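Local coordinates for protein JamJ (PDB 5DOZ) that binds NADPH and, as the enoyl reductase domain of a polyketide synthase, probably reduces an acyl carrier protein-bound enoyl intermediate in a way that forms a cyclopropane ring, at residues E251-K254 and R255-S259; Q173-F177 and W178-V182; A122-A125 and N126-L129; I51-L55 and G56-E60. All coordinates share one frame; numbering follows the deposited sequence.

Interaction 1: E251-K254 and R255-S259; sequences EISK and RKIWS. With NDP (NADPH dihydro-nicotinamide-adenine-dinucleotide phosphate), chain E.
Beyond strand 247-251 the chain turns at Ser253, Lys254 and Arg255, with Lys254 at a positive phi of 67°, and comes back far enough for Ile257 to meet Glu251 and Ser253. The Ile257 branch CG2 makes that meeting, 3.7 Å from Glu251 CG and 3.9 Å from Ser253 CB, while the Glu251 and Ile257 side chains slide past each other in opposite directions. Ser253 OG lies 3.1 Å from Arg255 O and sits over one face of the Arg255 guanidinium. The Arg255 chain bends at chi3, which brings NH1 to the nicotinamide ribose of NADPH: NH1 donates to O3D at 2.8 Å and 167°, in the guanidinium plane. A water at the same edge has its oxygen 2.6 Å from the other ribose hydroxyl, O2D of NADPH; it also accepts a weak bond from NH1 and donates to Ser253 O. The carboxamide N7N of the cofactor donates to Ile252 O at 3.1 Å and 158°. Lys254 folds over to put NZ 3.5 Å from C2N of the nicotinamide ring; Arg49 lies close to NZ, and a bound acetate, probably from the crystallisation liquor, lies beside the Lys254 side chain. Ribose and carboxamide are thus held from one loop, which should restrict rotation of the nicotinamide, while the basic groups would favour an anion next to the ring.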
loop_
_atom_site.group_PDB
_atom_site.type_symbol
_atom_site.label_atom_id
_atom_site.label_comp_id
_atom_site.label_asym_id
_atom_site.label_seq_id
_atom_site.Cartn_x
_atom_site.Cartn_y
_atom_site.Cartn_z
ATOM N N GLU A 251 0.262 -5.497 11.736
ATOM C CA GLU A 251 0.073 -6.528 10.729
ATOM C C GLU A 251 -0.808 -5.982 9.608
ATOM O O GLU A 251 -1.934 -5.561 9.863
ATOM C CB GLU A 251 -0.571 -7.766 11.364
ATOM C CG GLU A 251 -0.834 -8.897 10.390
ATOM C CD GLU A 251 0.441 -9.550 9.895
ATOM O OE1 GLU A 251 1.135 -10.191 10.717
ATOM O OE2 GLU A 251 0.743 -9.424 8.681
ATOM N N ILE A 252 -0.293 -5.977 8.377
ATOM C CA ILE A 252 -1.048 -5.446 7.225
ATOM C C ILE A 252 -1.409 -6.531 6.209
ATOM O O ILE A 252 -1.993 -6.247 5.157
ATOM C CB ILE A 252 -0.317 -4.266 6.523
ATOM C CG1 ILE A 252 0.902 -4.754 5.729
ATOM C CG2 ILE A 252 0.070 -3.195 7.537
ATOM C CD1 ILE A 252 1.566 -3.689 4.884
ATOM N N SER A 253 -1.076 -7.771 6.554
ATOM C CA SER A 253 -1.205 -8.922 5.662
ATOM C C SER A 253 -2.614 -9.142 5.120
ATOM O O SER A 253 -2.796 -9.270 3.905
ATOM C CB SER A 253 -0.723 -10.184 6.376
ATOM O OG SER A 253 -1.084 -11.348 5.663
ATOM N N LYS A 254 -3.601 -9.189 6.017
ATOM C CA LYS A 254 -5.006 -9.454 5.645
ATOM C C LYS A 254 -5.234 -10.877 5.110
ATOM O O LYS A 254 -6.265 -11.156 4.493
ATOM C CB LYS A 254 -5.519 -8.429 4.623
ATOM C CG LYS A 254 -5.371 -6.974 5.044
ATOM C CD LYS A 254 -5.965 -6.035 4.006
ATOM C CE LYS A 254 -5.165 -6.018 2.711
ATOM N NZ LYS A 254 -5.415 -4.762 1.958
ATOM N N ARG A 255 -4.267 -11.764 5.335
ATOM C CA ARG A 255 -4.370 -13.155 4.894
ATOM C C ARG A 255 -3.798 -14.045 5.978
ATOM O O ARG A 255 -2.633 -13.884 6.364
ATOM C CB ARG A 255 -3.592 -13.406 3.592
ATOM C CG ARG A 255 -3.941 -12.510 2.412
ATOM C CD ARG A 255 -3.072 -12.814 1.190
ATOM N NE ARG A 255 -1.637 -12.926 1.491
ATOM C CZ ARG A 255 -0.779 -11.906 1.550
ATOM N NH1 ARG A 255 -1.189 -10.658 1.343
ATOM N NH2 ARG A 255 0.500 -12.135 1.825
ATOM N N LYS A 256 -4.622 -14.975 6.462
ATOM C CA LYS A 256 -4.220 -15.953 7.474
ATOM C C LYS A 256 -3.459 -15.317 8.640
ATOM O O LYS A 256 -2.312 -15.680 8.921
ATOM C CB LYS A 256 -3.401 -17.089 6.840
ATOM C CG LYS A 256 -4.087 -17.806 5.682
ATOM C CD LYS A 256 -5.192 -18.742 6.148
ATOM C CE LYS A 256 -5.828 -19.462 4.968
ATOM N NZ LYS A 256 -6.962 -20.335 5.380
ATOM N N ILE A 257 -4.102 -14.365 9.309
ATOM C CA ILE A 257 -3.505 -13.692 10.468
ATOM C C ILE A 257 -4.027 -14.254 11.797
ATOM O O ILE A 257 -5.108 -14.840 11.853
ATOM C CB ILE A 257 -3.705 -12.155 10.418
ATOM C CG1 ILE A 257 -5.197 -11.787 10.473
ATOM C CG2 ILE A 257 -3.023 -11.568 9.183
ATOM C CD1 ILE A 257 -5.475 -10.386 10.979
ATOM N N TRP A 258 -3.240 -14.081 12.854
ATOM C CA TRP A 258 -3.632 -14.484 14.203
ATOM C C TRP A 258 -4.691 -13.531 14.750
ATOM O O TRP A 258 -4.703 -12.342 14.412
ATOM C CB TRP A 258 -2.410 -14.490 15.127
ATOM C CG TRP A 258 -1.425 -15.611 14.879
ATOM C CD1 TRP A 258 -1.299 -16.370 13.746
ATOM C CD2 TRP A 258 -0.413 -16.072 15.780
ATOM N NE1 TRP A 258 -0.282 -17.282 13.894
ATOM C CE2 TRP A 258 0.280 -17.121 15.133
ATOM C CE3 TRP A 258 -0.024 -15.703 17.074
ATOM C CZ2 TRP A 258 1.341 -17.805 15.738
ATOM C CZ3 TRP A 258 1.032 -16.385 17.676
ATOM C CH2 TRP A 258 1.702 -17.424 17.003
ATOM N N SER A 259 -5.584 -14.058 15.587
ATOM C CA SER A 259 -6.622 -13.244 16.219
ATOM C C SER A 259 -6.084 -12.605 17.499
ATOM O O SER A 259 -4.966 -12.908 17.926
ATOM C CB SER A 259 -7.877 -14.079 16.496
ATOM O OG SER A 259 -7.579 -15.209 17.296
HETATM P PA NDP E . 4.853 -5.513 -2.872
HETATM O O1A NDP E . 4.523 -6.578 -3.900
HETATM O O2A NDP E . 5.486 -4.217 -3.302
HETATM O O5B NDP E . 5.837 -6.154 -1.774
HETATM C C5B NDP E . 6.002 -7.560 -1.629
HETATM C C4B NDP E . 7.404 -7.783 -1.088
HETATM O O4B NDP E . 7.424 -8.999 -0.333
HETATM C C3B NDP E . 8.452 -7.941 -2.185
HETATM O O3B NDP E . 9.121 -6.710 -2.479
HETATM C C2B NDP E . 9.441 -8.902 -1.581
HETATM O O2B NDP E . 10.495 -8.145 -1.006
HETATM C C1B NDP E . 8.711 -9.597 -0.446
HETATM N N9A NDP E . 8.551 -11.039 -0.711
HETATM C C8A NDP E . 8.180 -11.603 -1.872
HETATM N N7A NDP E . 8.133 -12.948 -1.750
HETATM C C5A NDP E . 8.478 -13.254 -0.484
HETATM C C6A NDP E . 8.631 -14.487 0.322
HETATM N N6A NDP E . 8.394 -15.701 -0.219
HETATM N N1A NDP E . 9.014 -14.357 1.618
HETATM C C2A NDP E . 9.254 -13.158 2.180
HETATM N N3A NDP E . 9.132 -12.003 1.500
HETATM C C4A NDP E . 8.753 -11.990 0.196
HETATM O O3 NDP E . 3.537 -5.231 -1.988
HETATM P PN NDP E . 3.260 -3.952 -1.049
HETATM O O1N NDP E . 4.544 -3.449 -0.462
HETATM O O2N NDP E . 2.363 -3.001 -1.791
HETATM O O5D NDP E . 2.395 -4.586 0.154
HETATM C C5D NDP E . 2.899 -5.655 0.966
HETATM C C4D NDP E . 1.747 -6.435 1.600
HETATM O O4D NDP E . 0.869 -5.563 2.317
HETATM C C3D NDP E . 0.877 -7.129 0.571
HETATM O O3D NDP E . 0.509 -8.395 1.114
HETATM C C2D NDP E . -0.340 -6.233 0.433
HETATM O O2D NDP E . -1.520 -6.915 -0.019
HETATM C C1D NDP E . -0.473 -5.670 1.836
HETATM N N1N NDP E . -1.118 -4.357 1.858
HETATM C C2N NDP E . -2.082 -4.147 2.766
HETATM C C3N NDP E . -2.553 -2.871 3.049
HETATM C C7N NDP E . -3.447 -2.655 4.237
HETATM O O7N NDP E . -4.244 -1.732 4.257
HETATM N N7N NDP E . -3.346 -3.490 5.268
HETATM C C4N NDP E . -2.281 -1.740 2.077
HETATM C C5N NDP E . -1.143 -2.057 1.218
HETATM C C6N NDP E . -0.666 -3.359 1.075
HETATM P P2B NDP E . 11.933 -8.794 -0.750
HETATM O O1X NDP E . 12.391 -9.270 -2.110
HETATM O O2X NDP E . 12.699 -7.632 -0.198
HETATM O O3X NDP E . 11.686 -9.898 0.248
HETATM O O HOH W 1 -3.087 -8.593 1.178
#

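Interaction 2: Q173-F177 and W178-V182; sequences QLAQF and WGAEV
Trp178 lays its indole beside Leu174, the two side chains pointing the same way. Leu174 CB presses on the six-membered ring from above, 4.2 Å from its centroid in a CH-pi contact, and CD2 follows at 3.9 Å from Trp178 CZ2. Trp178 CG is anti to its own carbonyl carbon (chi1 -67°), which turns the ring back along the helix, so that Leu174 O also lies over the same indole, 3.3 Å from Trp178 CG. Phe177 approaches the indole obliquely, CD2 reaching Trp178 CD1 at 3.9 Å. Helix 166-177 closes here in a Schellman motif: Ala180 N bonds Ala175 O at 3.0 Å, Gly179 N bonds Gln176 O, and Gly179 takes the positive phi. The turn leads into strand 181-186, completing a beta-alpha-beta unit of the Rossmann domain. With an alanine at Trp178, Leu174 is likely to lose the surface it lies on, and Tyr143 and Tyr147 of helix 136-149 the ring they meet. Past the turn, Val182 CG2 fits the hollow between two helix side chains, 3.7 Å from Ala175 CB and 3.8 Å from Gln176 CG, and Val158 of the neighbouring strand also packs on Ala175.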
loop_
_atom_site.group_PDB
_atom_site.type_symbol
_atom_site.label_atom_id
_atom_site.label_comp_id
_atom_site.label_asym_id
_atom_site.label_seq_id
_atom_site.Cartn_x
_atom_site.Cartn_y
_atom_site.Cartn_z
ATOM N N GLN A 173 11.161 5.442 4.824
ATOM C CA GLN A 173 11.206 6.908 4.804
ATOM C C GLN A 173 10.577 7.538 6.042
ATOM O O GLN A 173 11.135 8.463 6.617
ATOM C CB GLN A 173 10.526 7.464 3.552
ATOM C CG GLN A 173 11.390 7.416 2.305
ATOM C CD GLN A 173 10.874 8.333 1.212
ATOM O OE1 GLN A 173 10.847 9.552 1.376
ATOM N NE2 GLN A 173 10.471 7.752 0.087
ATOM N N LEU A 174 9.414 7.037 6.446
ATOM C CA LEU A 174 8.722 7.586 7.608
ATOM C C LEU A 174 9.487 7.339 8.905
ATOM O O LEU A 174 9.703 8.265 9.685
ATOM C CB LEU A 174 7.281 7.071 7.694
ATOM C CG LEU A 174 6.306 7.640 6.653
ATOM C CD1 LEU A 174 4.927 7.029 6.830
ATOM C CD2 LEU A 174 6.218 9.159 6.738
ATOM N N ALA A 175 9.917 6.098 9.116
ATOM C CA ALA A 175 10.626 5.734 10.344
ATOM C C ALA A 175 11.908 6.548 10.546
ATOM O O ALA A 175 12.172 7.020 11.658
ATOM C CB ALA A 175 10.922 4.243 10.375
ATOM N N GLN A 176 12.686 6.716 9.476
ATOM C CA GLN A 176 13.946 7.470 9.536
ATOM C C GLN A 176 13.713 8.960 9.788
ATOM O O GLN A 176 14.403 9.566 10.611
ATOM C CB GLN A 176 14.772 7.270 8.257
ATOM C CG GLN A 176 15.318 5.858 8.083
ATOM C CD GLN A 176 16.236 5.726 6.883
ATOM O OE1 GLN A 176 15.925 6.201 5.787
ATOM N NE2 GLN A 176 17.371 5.069 7.081
ATOM N N PHE A 177 12.734 9.538 9.089
ATOM C CA PHE A 177 12.371 10.947 9.275
ATOM C C PHE A 177 11.814 11.210 10.676
ATOM O O PHE A 177 11.911 12.327 11.189
ATOM C CB PHE A 177 11.378 11.398 8.193
ATOM C CG PHE A 177 10.916 12.826 8.336
ATOM C CD1 PHE A 177 11.832 13.877 8.349
ATOM C CD2 PHE A 177 9.559 13.121 8.434
ATOM C CE1 PHE A 177 11.403 15.191 8.477
ATOM C CE2 PHE A 177 9.122 14.433 8.558
ATOM C CZ PHE A 177 10.044 15.470 8.580
ATOM N N TRP A 178 11.240 10.179 11.292
ATOM C CA TRP A 178 10.740 10.294 12.660
ATOM C C TRP A 178 11.795 9.950 13.720
ATOM O O TRP A 178 11.506 9.958 14.917
ATOM C CB TRP A 178 9.436 9.505 12.844
ATOM C CG TRP A 178 8.281 10.081 12.048
ATOM C CD1 TRP A 178 8.156 11.369 11.600
ATOM C CD2 TRP A 178 7.093 9.394 11.621
ATOM N NE1 TRP A 178 6.974 11.523 10.913
ATOM C CE2 TRP A 178 6.300 10.329 10.913
ATOM C CE3 TRP A 178 6.624 8.082 11.765
ATOM C CZ2 TRP A 178 5.061 9.992 10.349
ATOM C CZ3 TRP A 178 5.392 7.747 11.208
ATOM C CH2 TRP A 178 4.628 8.697 10.508
ATOM N N GLY A 179 13.016 9.657 13.276
ATOM C CA GLY A 179 14.147 9.456 14.186
ATOM C C GLY A 179 14.268 8.069 14.790
ATOM O O GLY A 179 15.112 7.843 15.658
ATOM N N ALA A 180 13.423 7.146 14.334
ATOM C CA ALA A 180 13.475 5.752 14.768
ATOM C C ALA A 180 14.673 5.038 14.154
ATOM O O ALA A 180 15.207 5.474 13.130
ATOM C CB ALA A 180 12.187 5.033 14.395
ATOM N N GLU A 181 15.081 3.944 14.792
ATOM C CA GLU A 181 16.189 3.115 14.331
ATOM C C GLU A 181 15.639 1.932 13.533
ATOM O O GLU A 181 14.996 1.048 14.095
ATOM C CB GLU A 181 17.013 2.626 15.533
ATOM C CG GLU A 181 18.359 2.016 15.166
ATOM C CD GLU A 181 19.159 1.546 16.368
ATOM O OE1 GLU A 181 19.286 2.308 17.356
ATOM O OE2 GLU A 181 19.684 0.412 16.317
ATOM N N VAL A 182 15.895 1.928 12.224
ATOM C CA VAL A 182 15.332 0.934 11.310
ATOM C C VAL A 182 16.137 -0.367 11.253
ATOM O O VAL A 182 17.365 -0.356 11.130
ATOM C CB VAL A 182 15.166 1.507 9.878
ATOM C CG1 VAL A 182 14.658 0.444 8.910
ATOM C CG2 VAL A 182 14.221 2.695 9.881
#

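Interaction 3: A122-A125 and N126-L129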
loop_
_atom_site.group_PDB
_atom_site.type_symbol
_atom_site.label_atom_id
_atom_site.label_comp_id
_atom_site.label_asym_id
_atom_site.label_seq_id
_atom_site.Cartn_x
_atom_site.Cartn_y
_atom_site.Cartn_z
ATOM N N ALA A 122 -5.321 16.341 -2.862
ATOM C CA ALA A 122 -4.589 17.198 -3.795
ATOM C C ALA A 122 -3.199 16.645 -4.054
ATOM O O ALA A 122 -2.523 16.200 -3.125
ATOM C CB ALA A 122 -4.497 18.618 -3.252
ATOM N N LYS A 123 -2.783 16.658 -5.317
ATOM C CA LYS A 123 -1.404 16.331 -5.658
ATOM C C LYS A 123 -0.487 17.468 -5.203
ATOM O O LYS A 123 -0.811 18.643 -5.410
ATOM C CB LYS A 123 -1.245 16.106 -7.166
ATOM C CG LYS A 123 0.119 15.546 -7.562
ATOM C CD LYS A 123 0.348 15.536 -9.066
ATOM C CE LYS A 123 1.149 16.747 -9.528
ATOM N NZ LYS A 123 0.364 18.011 -9.531
ATOM N N PRO A 124 0.652 17.125 -4.569
ATOM C CA PRO A 124 1.682 18.125 -4.277
ATOM C C PRO A 124 2.220 18.708 -5.580
ATOM O O PRO A 124 2.753 17.972 -6.411
ATOM C CB PRO A 124 2.770 17.318 -3.564
ATOM C CG PRO A 124 2.088 16.095 -3.067
ATOM C CD PRO A 124 1.037 15.787 -4.087
ATOM N N ALA A 125 2.068 20.020 -5.748
ATOM C CA ALA A 125 2.324 20.703 -7.021
ATOM C C ALA A 125 3.767 20.612 -7.504
ATOM O O ALA A 125 4.022 20.679 -8.708
ATOM C CB ALA A 125 1.883 22.161 -6.934
ATOM N N ASN A 126 4.705 20.460 -6.569
ATOM C CA ASN A 126 6.125 20.331 -6.905
ATOM C C ASN A 126 6.511 18.956 -7.474
ATOM O O ASN A 126 7.635 18.774 -7.949
ATOM C CB ASN A 126 6.994 20.660 -5.687
ATOM C CG ASN A 126 6.802 19.671 -4.554
ATOM O OD1 ASN A 126 5.685 19.479 -4.059
ATOM N ND2 ASN A 126 7.887 19.025 -4.145
ATOM N N LEU A 127 5.584 17.998 -7.426
ATOM C CA LEU A 127 5.831 16.645 -7.938
ATOM C C LEU A 127 5.230 16.418 -9.321
ATOM O O LEU A 127 4.272 17.088 -9.708
ATOM C CB LEU A 127 5.280 15.590 -6.971
ATOM C CG LEU A 127 5.944 15.429 -5.602
ATOM C CD1 LEU A 127 5.135 14.472 -4.746
ATOM C CD2 LEU A 127 7.381 14.944 -5.729
ATOM N N LYS A 128 5.803 15.467 -10.056
ATOM C CA LYS A 128 5.238 15.007 -11.320
ATOM C C LYS A 128 4.113 14.022 -11.034
ATOM O O LYS A 128 4.121 13.360 -9.993
ATOM C CB LYS A 128 6.309 14.318 -12.171
ATOM C CG LYS A 128 7.381 15.236 -12.741
ATOM C CD LYS A 128 8.333 14.451 -13.637
ATOM C CE LYS A 128 9.281 15.363 -14.403
ATOM N NZ LYS A 128 10.396 15.867 -13.550
ATOM N N LEU A 129 3.159 13.915 -11.959
ATOM C CA LEU A 129 2.034 12.987 -11.818
ATOM C C LEU A 129 2.521 11.589 -11.467
ATOM O O LEU A 129 2.012 10.959 -10.541
ATOM C CB LEU A 129 1.198 12.922 -13.108
ATOM C CG LEU A 129 0.281 14.080 -13.514
ATOM C CD1 LEU A 129 -0.395 13.765 -14.843
ATOM C CD2 LEU A 129 -0.767 14.400 -12.461
#
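Lys123 reaches across a tight turn to Leu127 and Leu129. Its CB points toward the later residues, and with CG anti to the backbone N (chi1 -171°) the first part of the chain runs on extended. CD then touches Leu129 CD2 at 3.7 Å, the two side chains crossing at about a right angle. A bend at chi3 (97°) brings CE to 3.1 Å from Leu127 O, a close approach that the neighbouring ammonium group, by polarising this carbon, may favour. NZ stays 4.0 Å from that oxygen; its salt bridge is with Glu99 OE2 of strand 99-103. A leucine at this position would probably leave Glu99 without its countercharge and Leu127 O without the CE methylene against it.

Next in the chain, Pro124 to Leu127 form a type I beta turn, closed by Leu127 N donating to Pro124 O at 3.0 Å and 160°. Leu127 CD1 packs on the proline ring, 3.8 Å from Pro124 CG. Asn126 CG sits between its backbone N and carbonyl carbon, and this doubles the amide back until OD1 lies 3.7 Å from Pro124 CB; ND2 makes a weak bond to Phe299 O. The turn joins strand 120-122 to helix 129-132, Lys128 occupying the N-cap position. Pro124 rests on Met101 of strand 99-103 and Leu129 on Glu99, while Leu127 faces Ile135 and Pro306 in loops alongside.

Interaction 4: I51-L55 and G56-E60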
loop_
_atom_site.group_PDB
_atom_site.type_symbol
_atom_site.label_atom_id
_atom_site.label_comp_id
_atom_site.label_asym_id
_atom_site.label_seq_id
_atom_site.Cartn_x
_atom_site.Cartn_y
_atom_site.Cartn_z
ATOM N N ILE A 51 -2.843 -8.574 -8.162
ATOM C CA ILE A 51 -2.331 -9.859 -8.635
ATOM C C ILE A 51 -3.114 -11.022 -8.028
ATOM O O ILE A 51 -3.503 -11.945 -8.740
ATOM C CB ILE A 51 -0.818 -9.991 -8.355
ATOM C CG1 ILE A 51 -0.038 -9.061 -9.290
ATOM C CG2 ILE A 51 -0.347 -11.436 -8.506
ATOM C CD1 ILE A 51 1.426 -8.950 -8.935
ATOM N N LEU A 52 -3.355 -10.960 -6.720
ATOM C CA LEU A 52 -4.181 -11.945 -6.020
ATOM C C LEU A 52 -5.538 -12.130 -6.690
ATOM O O LEU A 52 -5.963 -13.266 -6.928
ATOM C CB LEU A 52 -4.378 -11.548 -4.550
ATOM C CG LEU A 52 -3.165 -11.574 -3.614
ATOM C CD1 LEU A 52 -3.568 -11.149 -2.206
ATOM C CD2 LEU A 52 -2.495 -12.942 -3.585
ATOM N N ASN A 53 -6.209 -11.015 -6.991
ATOM C CA ASN A 53 -7.487 -11.034 -7.711
ATOM C C ASN A 53 -7.384 -11.637 -9.108
ATOM O O ASN A 53 -8.267 -12.382 -9.537
ATOM C CB ASN A 53 -8.081 -9.627 -7.805
ATOM C CG ASN A 53 -8.771 -9.198 -6.528
ATOM O OD1 ASN A 53 -9.328 -10.023 -5.802
ATOM N ND2 ASN A 53 -8.739 -7.901 -6.245
ATOM N N ALA A 54 -6.307 -11.304 -9.815
ATOM C CA ALA A 54 -6.080 -11.814 -11.159
ATOM C C ALA A 54 -5.919 -13.340 -11.155
ATOM O O ALA A 54 -6.340 -14.014 -12.094
ATOM C CB ALA A 54 -4.874 -11.137 -11.786
ATOM N N LEU A 55 -5.328 -13.871 -10.086
ATOM C CA LEU A 55 -5.165 -15.316 -9.918
ATOM C C LEU A 55 -6.372 -15.948 -9.223
ATOM O O LEU A 55 -6.450 -17.169 -9.086
ATOM C CB LEU A 55 -3.869 -15.633 -9.161
ATOM C CG LEU A 55 -2.561 -15.155 -9.804
ATOM C CD1 LEU A 55 -1.365 -15.519 -8.933
ATOM C CD2 LEU A 55 -2.393 -15.713 -11.214
ATOM N N GLY A 56 -7.308 -15.104 -8.793
ATOM C CA GLY A 56 -8.562 -15.547 -8.190
ATOM C C GLY A 56 -8.398 -16.102 -6.793
ATOM O O GLY A 56 -8.893 -17.188 -6.489
ATOM N N MET A 57 -7.723 -15.345 -5.936
ATOM C CA MET A 57 -7.368 -15.826 -4.605
ATOM C C MET A 57 -8.036 -15.047 -3.474
ATOM O O MET A 57 -7.702 -15.234 -2.303
ATOM C CB MET A 57 -5.846 -15.841 -4.442
ATOM C CG MET A 57 -5.164 -16.875 -5.324
ATOM S SD MET A 57 -3.369 -16.738 -5.304
ATOM C CE MET A 57 -2.923 -18.342 -5.972
ATOM N N LEU A 58 -8.980 -14.182 -3.829
ATOM C CA LEU A 58 -9.779 -13.453 -2.842
ATOM C C LEU A 58 -11.269 -13.563 -3.159
ATOM O O LEU A 58 -12.046 -12.652 -2.867
ATOM C CB LEU A 58 -9.346 -11.984 -2.770
ATOM C CG LEU A 58 -7.982 -11.664 -2.149
ATOM C CD1 LEU A 58 -7.549 -10.247 -2.509
ATOM C CD2 LEU A 58 -8.002 -11.862 -0.639
ATOM N N GLN A 59 -11.658 -14.695 -3.742
ATOM C CA GLN A 59 -13.025 -14.913 -4.214
ATOM C C GLN A 59 -14.087 -14.854 -3.118
ATOM O O GLN A 59 -15.187 -14.347 -3.347
ATOM C CB GLN A 59 -13.130 -16.230 -4.987
ATOM C CG GLN A 59 -12.500 -16.172 -6.369
ATOM C CD GLN A 59 -12.822 -17.385 -7.218
ATOM O OE1 GLN A 59 -13.978 -17.805 -7.310
ATOM N NE2 GLN A 59 -11.799 -17.948 -7.857
ATOM N N GLU A 60 -13.761 -15.372 -1.935
ATOM C CA GLU A 60 -14.694 -15.327 -0.811
ATOM C C GLU A 60 -14.738 -13.914 -0.238
ATOM O O GLU A 60 -15.817 -13.336 -0.071
ATOM C CB GLU A 60 -14.312 -16.349 0.267
ATOM C CG GLU A 60 -15.481 -16.833 1.120
ATOM C CD GLU A 60 -15.712 -16.008 2.379
ATOM O OE1 GLU A 60 -15.269 -14.839 2.447
ATOM O OE2 GLU A 60 -16.350 -16.533 3.315
HETATM O O HOH W 2 -9.990 -12.873 -6.007
#
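Asn53 and Leu58 meet because each carries CG anti to its carbonyl carbon: chi1 of -79° carries the Asn53 amide round to the later residues, and -71° at Leu58 sends CD1 back over the helix. Asn53 OD1 lies 3.6 Å from Leu58 CB, and Leu58 CD1 spreads on to Leu52 CB at 4.0 Å. A water links the polar atoms of the pair, donating to Asn53 OD1 at 2.9 Å and accepting from Leu58 N at 2.7 Å. The same amide oxygen accepts from Asn62 ND2, so this one oxygen takes both the water and the Asn62 amide, tying helix 48-54 to helix 59-64.

The backbone ends helix 48-54 in a Schellman motif. Met57 N donates to Leu52 O at 2.9 Å, and Gly56 N makes a weak bond to Asn53 O. Gly56, with phi of 73°, is the residue that leaves the helical path, a conformation that favours glycine. As is usual for this motif, an apolar contact spans the turn: Leu52, whose carbonyl accepts the bond from five residues on, meets Met57, and Leu58 adds its own contact with Leu52 one residue further along. Met57 runs extended beyond CG and lays SD 4.0 Å from Leu55 CB and 4.3 Å from Leu52 CD2.

Gln59, at the start of the next helix, reaches back over Met57 and Leu58 to Gly56 O through a weak NE2 bond. On another side of helix 48-54, Ile51 packs on Phe321 and Leu324 of helix 317-326.

Overall arrangement
Interactions 1 and 4 meet directly, Arg255 CD lying 3.8 Å from Leu52 CD1, so the loop that grips the nicotinamide ribose rests on the end of helix 48-54 in the GroES-like part of the chain; Leu52 itself comes within about 5 Å of NADPH. Interaction 2 leads from helix 166-177 into strand 181-186 of the parallel Rossmann sheet whose strand 247-251 runs into interaction 1, with about 11 Å between nearest atoms, and Leu174 is about 12 Å from the cofactor. Interaction 3 is a remote surface turn: its centre is about 33 Å from that of interaction 1, across the centre of the chain, and its nearest atoms are about 10 Å from interaction 2.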